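Local coordinates for uncharacterized protein (Bacteroides ovatus, PDB 4IRT) that is of unknown function but, as a beta-propeller protein with BNR-like repeats, is a putative neuraminidase that may act on sialic acid-containing glycans, at residues Gly323-Arg331 / Met341-Trp352. Sequence-based numbering, arbitrary orientation.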
# COMPACT_ATOMS: atom_id res chain seq x y z
N GLY A 323 -18.96 -2.98 -6.01
CA GLY A 323 -20.17 -3.74 -5.68
C GLY A 323 -20.07 -5.26 -5.79
O GLY A 323 -20.90 -5.91 -6.43
N GLY A 324 -19.04 -5.83 -5.17
CA GLY A 324 -18.81 -7.27 -5.24
C GLY A 324 -17.91 -7.70 -6.39
O GLY A 324 -17.34 -8.79 -6.34
N GLU A 325 -17.76 -6.87 -7.41
CA GLU A 325 -16.90 -7.17 -8.54
C GLU A 325 -15.47 -6.78 -8.15
O GLU A 325 -15.23 -5.72 -7.61
CB GLU A 325 -17.37 -6.42 -9.76
CG GLU A 325 -16.49 -6.60 -10.97
CD GLU A 325 -17.08 -5.96 -12.21
OE1 GLU A 325 -17.88 -5.00 -12.10
OE2 GLU A 325 -16.72 -6.41 -13.29
N VAL A 326 -14.53 -7.67 -8.41
CA VAL A 326 -13.16 -7.50 -7.95
C VAL A 326 -12.17 -7.58 -9.11
O VAL A 326 -12.22 -8.50 -9.92
CB VAL A 326 -12.78 -8.57 -6.90
CG1 VAL A 326 -11.32 -8.44 -6.50
CG2 VAL A 326 -13.67 -8.46 -5.68
N PHE A 327 -11.25 -6.61 -9.13
CA PHE A 327 -10.09 -6.62 -9.99
C PHE A 327 -8.86 -6.75 -9.10
O PHE A 327 -8.58 -5.87 -8.28
CB PHE A 327 -10.05 -5.32 -10.78
CG PHE A 327 -11.29 -5.08 -11.57
CD1 PHE A 327 -12.39 -4.48 -10.98
CD2 PHE A 327 -11.38 -5.49 -12.89
CE1 PHE A 327 -13.56 -4.26 -11.70
CE2 PHE A 327 -12.56 -5.29 -13.60
CZ PHE A 327 -13.65 -4.69 -13.00
N TYR A 328 -8.11 -7.82 -9.32
CA TYR A 328 -7.03 -8.27 -8.44
C TYR A 328 -5.72 -8.29 -9.22
O TYR A 328 -5.54 -9.07 -10.16
CB TYR A 328 -7.40 -9.66 -7.95
CG TYR A 328 -6.62 -10.23 -6.78
CD1 TYR A 328 -5.32 -10.70 -6.94
CD2 TYR A 328 -7.22 -10.37 -5.51
CE1 TYR A 328 -4.63 -11.24 -5.90
CE2 TYR A 328 -6.52 -10.92 -4.46
CZ TYR A 328 -5.23 -11.34 -4.66
OH TYR A 328 -4.55 -11.92 -3.61
N ILE A 329 -4.81 -7.39 -8.85
CA ILE A 329 -3.59 -7.14 -9.59
C ILE A 329 -2.39 -7.84 -8.91
O ILE A 329 -2.22 -7.75 -7.67
CB ILE A 329 -3.31 -5.64 -9.72
CG1 ILE A 329 -4.54 -4.90 -10.26
CG2 ILE A 329 -2.12 -5.41 -10.64
CD1 ILE A 329 -4.98 -5.34 -11.65
N PHE A 330 -1.63 -8.59 -9.70
CA PHE A 330 -0.53 -9.37 -9.21
C PHE A 330 0.59 -9.53 -10.25
O PHE A 330 0.55 -8.94 -11.31
CB PHE A 330 -1.02 -10.71 -8.70
CG PHE A 330 -1.48 -11.66 -9.76
CD1 PHE A 330 -2.75 -11.56 -10.31
CD2 PHE A 330 -0.67 -12.74 -10.15
CE1 PHE A 330 -3.20 -12.50 -11.23
CE2 PHE A 330 -1.11 -13.65 -11.09
CZ PHE A 330 -2.37 -13.52 -11.65
N ARG A 331 1.62 -10.28 -9.87
CA ARG A 331 2.73 -10.59 -10.77
C ARG A 331 3.27 -11.93 -10.33
O ARG A 331 3.52 -12.14 -9.14
CB ARG A 331 3.77 -9.47 -10.68
CG ARG A 331 5.12 -9.71 -11.37
CD ARG A 331 6.10 -10.47 -10.51
NE ARG A 331 6.50 -9.69 -9.35
CZ ARG A 331 7.14 -10.14 -8.28
NH1 ARG A 331 7.47 -11.43 -8.14
NH2 ARG A 331 7.48 -9.28 -7.35
N MSE A 341 -3.77 -9.66 -14.02
CA MSE A 341 -5.03 -9.32 -13.36
C MSE A 341 -5.93 -10.52 -13.29
O MSE A 341 -6.06 -11.26 -14.26
CB MSE A 341 -5.77 -8.17 -14.05
CG MSE A 341 -7.11 -7.82 -13.40
SE MSE A 341 -7.71 -6.11 -14.22
CE MSE A 341 -8.54 -7.09 -15.64
N ALA A 342 -6.57 -10.69 -12.14
CA ALA A 342 -7.65 -11.65 -11.99
C ALA A 342 -8.94 -10.90 -11.69
O ALA A 342 -8.95 -9.92 -10.94
CB ALA A 342 -7.32 -12.66 -10.89
N HIS A 343 -10.02 -11.34 -12.33
CA HIS A 343 -11.29 -10.66 -12.29
C HIS A 343 -12.39 -11.62 -11.86
O HIS A 343 -12.45 -12.76 -12.36
CB HIS A 343 -11.65 -10.13 -13.67
CG HIS A 343 -12.99 -9.48 -13.71
ND1 HIS A 343 -14.05 -10.00 -14.41
CD2 HIS A 343 -13.47 -8.38 -13.08
CE1 HIS A 343 -15.12 -9.24 -14.24
NE2 HIS A 343 -14.79 -8.25 -13.43
N ALA A 344 -13.24 -11.19 -10.93
CA ALA A 344 -14.45 -11.94 -10.53
C ALA A 344 -15.63 -11.00 -10.65
O ALA A 344 -15.61 -9.91 -10.07
CB ALA A 344 -14.34 -12.42 -9.08
N THR A 345 -16.65 -11.38 -11.39
CA THR A 345 -17.86 -10.57 -11.45
C THR A 345 -18.53 -10.45 -10.07
O THR A 345 -19.06 -9.39 -9.70
CB THR A 345 -18.83 -11.18 -12.46
OG1 THR A 345 -18.22 -11.11 -13.75
CG2 THR A 345 -20.14 -10.41 -12.52
N ASP A 346 -18.50 -11.57 -9.36
CA ASP A 346 -19.06 -11.70 -8.01
C ASP A 346 -18.04 -12.47 -7.19
O ASP A 346 -17.73 -13.64 -7.45
CB ASP A 346 -20.39 -12.48 -8.00
CG ASP A 346 -21.06 -12.47 -6.63
OD1 ASP A 346 -21.23 -11.38 -6.04
OD2 ASP A 346 -21.36 -13.55 -6.14
N VAL A 347 -17.50 -11.78 -6.20
CA VAL A 347 -16.41 -12.30 -5.37
C VAL A 347 -16.73 -13.65 -4.71
O VAL A 347 -15.90 -14.57 -4.69
CB VAL A 347 -15.97 -11.23 -4.34
CG1 VAL A 347 -17.09 -10.87 -3.37
CG2 VAL A 347 -14.71 -11.66 -3.60
N GLY A 348 -17.97 -13.78 -4.26
CA GLY A 348 -18.44 -14.96 -3.56
C GLY A 348 -18.51 -16.20 -4.44
O GLY A 348 -18.16 -17.28 -3.99
N THR A 349 -18.94 -16.06 -5.71
CA THR A 349 -19.25 -17.24 -6.55
C THR A 349 -18.56 -17.38 -7.90
O THR A 349 -18.49 -18.49 -8.42
CB THR A 349 -20.76 -17.36 -6.82
OG1 THR A 349 -21.23 -16.19 -7.51
CG2 THR A 349 -21.51 -17.53 -5.51
N SER A 350 -18.05 -16.29 -8.48
CA SER A 350 -17.44 -16.39 -9.79
C SER A 350 -16.13 -17.16 -9.80
O SER A 350 -15.34 -17.11 -8.86
CB SER A 350 -17.14 -15.00 -10.37
OG SER A 350 -18.30 -14.23 -10.51
N LYS A 351 -15.87 -17.78 -10.93
CA LYS A 351 -14.51 -18.13 -11.28
C LYS A 351 -13.70 -16.84 -11.50
O LYS A 351 -14.22 -15.80 -11.94
CB LYS A 351 -14.50 -18.98 -12.54
CG LYS A 351 -15.02 -20.39 -12.28
CD LYS A 351 -15.12 -21.19 -13.57
CE LYS A 351 -15.55 -22.63 -13.31
NZ LYS A 351 -15.97 -23.28 -14.58
N TRP A 352 -12.41 -16.92 -11.21
CA TRP A 352 -11.52 -15.78 -11.41
C TRP A 352 -10.86 -15.94 -12.76
O TRP A 352 -10.18 -16.94 -12.98
CB TRP A 352 -10.48 -15.79 -10.29
CG TRP A 352 -11.09 -15.52 -8.95
CD1 TRP A 352 -11.65 -16.42 -8.11
CD2 TRP A 352 -11.20 -14.24 -8.29
NE1 TRP A 352 -12.14 -15.79 -6.99
CE2 TRP A 352 -11.84 -14.46 -7.06
CE3 TRP A 352 -10.82 -12.94 -8.64
CZ2 TRP A 352 -12.13 -13.42 -6.18
CZ3 TRP A 352 -11.09 -11.92 -7.76
CH2 TRP A 352 -11.74 -12.16 -6.53
O HOH W 1 -20.79 -8.38 -7.87
O HOH W 2 -22.31 -8.39 -5.18
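Strands 325-330 and 341-344 run antiparallel, and four backbone hydrogen bonds join the hydrogen-bonded pairs Val326/Ala344 and Tyr328/Ala342. They are the two middle strands of a four-stranded antiparallel sheet, one blade of a beta-propeller. Beyond the strand end, Val347 N donates to Gly324 O.

Phe327, Ile329, Met341 and His343 share one face. His343 NE2 donates to Glu325 OE2 at 2.7 Å. The acceptor lone pair is the anti one, and the oxygen lies close to the imidazole plane. Glu325 reaches the ring nitrogen with an extended chain, CG anti to the backbone N (chi1 176°). Phe327 lies alongside His343 with the ring planes 35° apart, and His343 CD2 sits 3.3 Å from Phe327 CE2. With an alanine at His343 the Glu325 carboxylate is likely to lose this donor, and one face of the Phe327 ring its neighbour. Selenomethionine Met341 puts SE at the edge of that ring, a Met-aromatic contact, while its CG packs on Ile329 CD1.

On the other face, beside the loop that follows strand 340-344, Val326 CG2 meets Val347 CB, and Ile282 of the neighbouring blade touches both valines. Val326 CG1 abuts the edge of the Trp352 indole, 3.7 Å from CZ3.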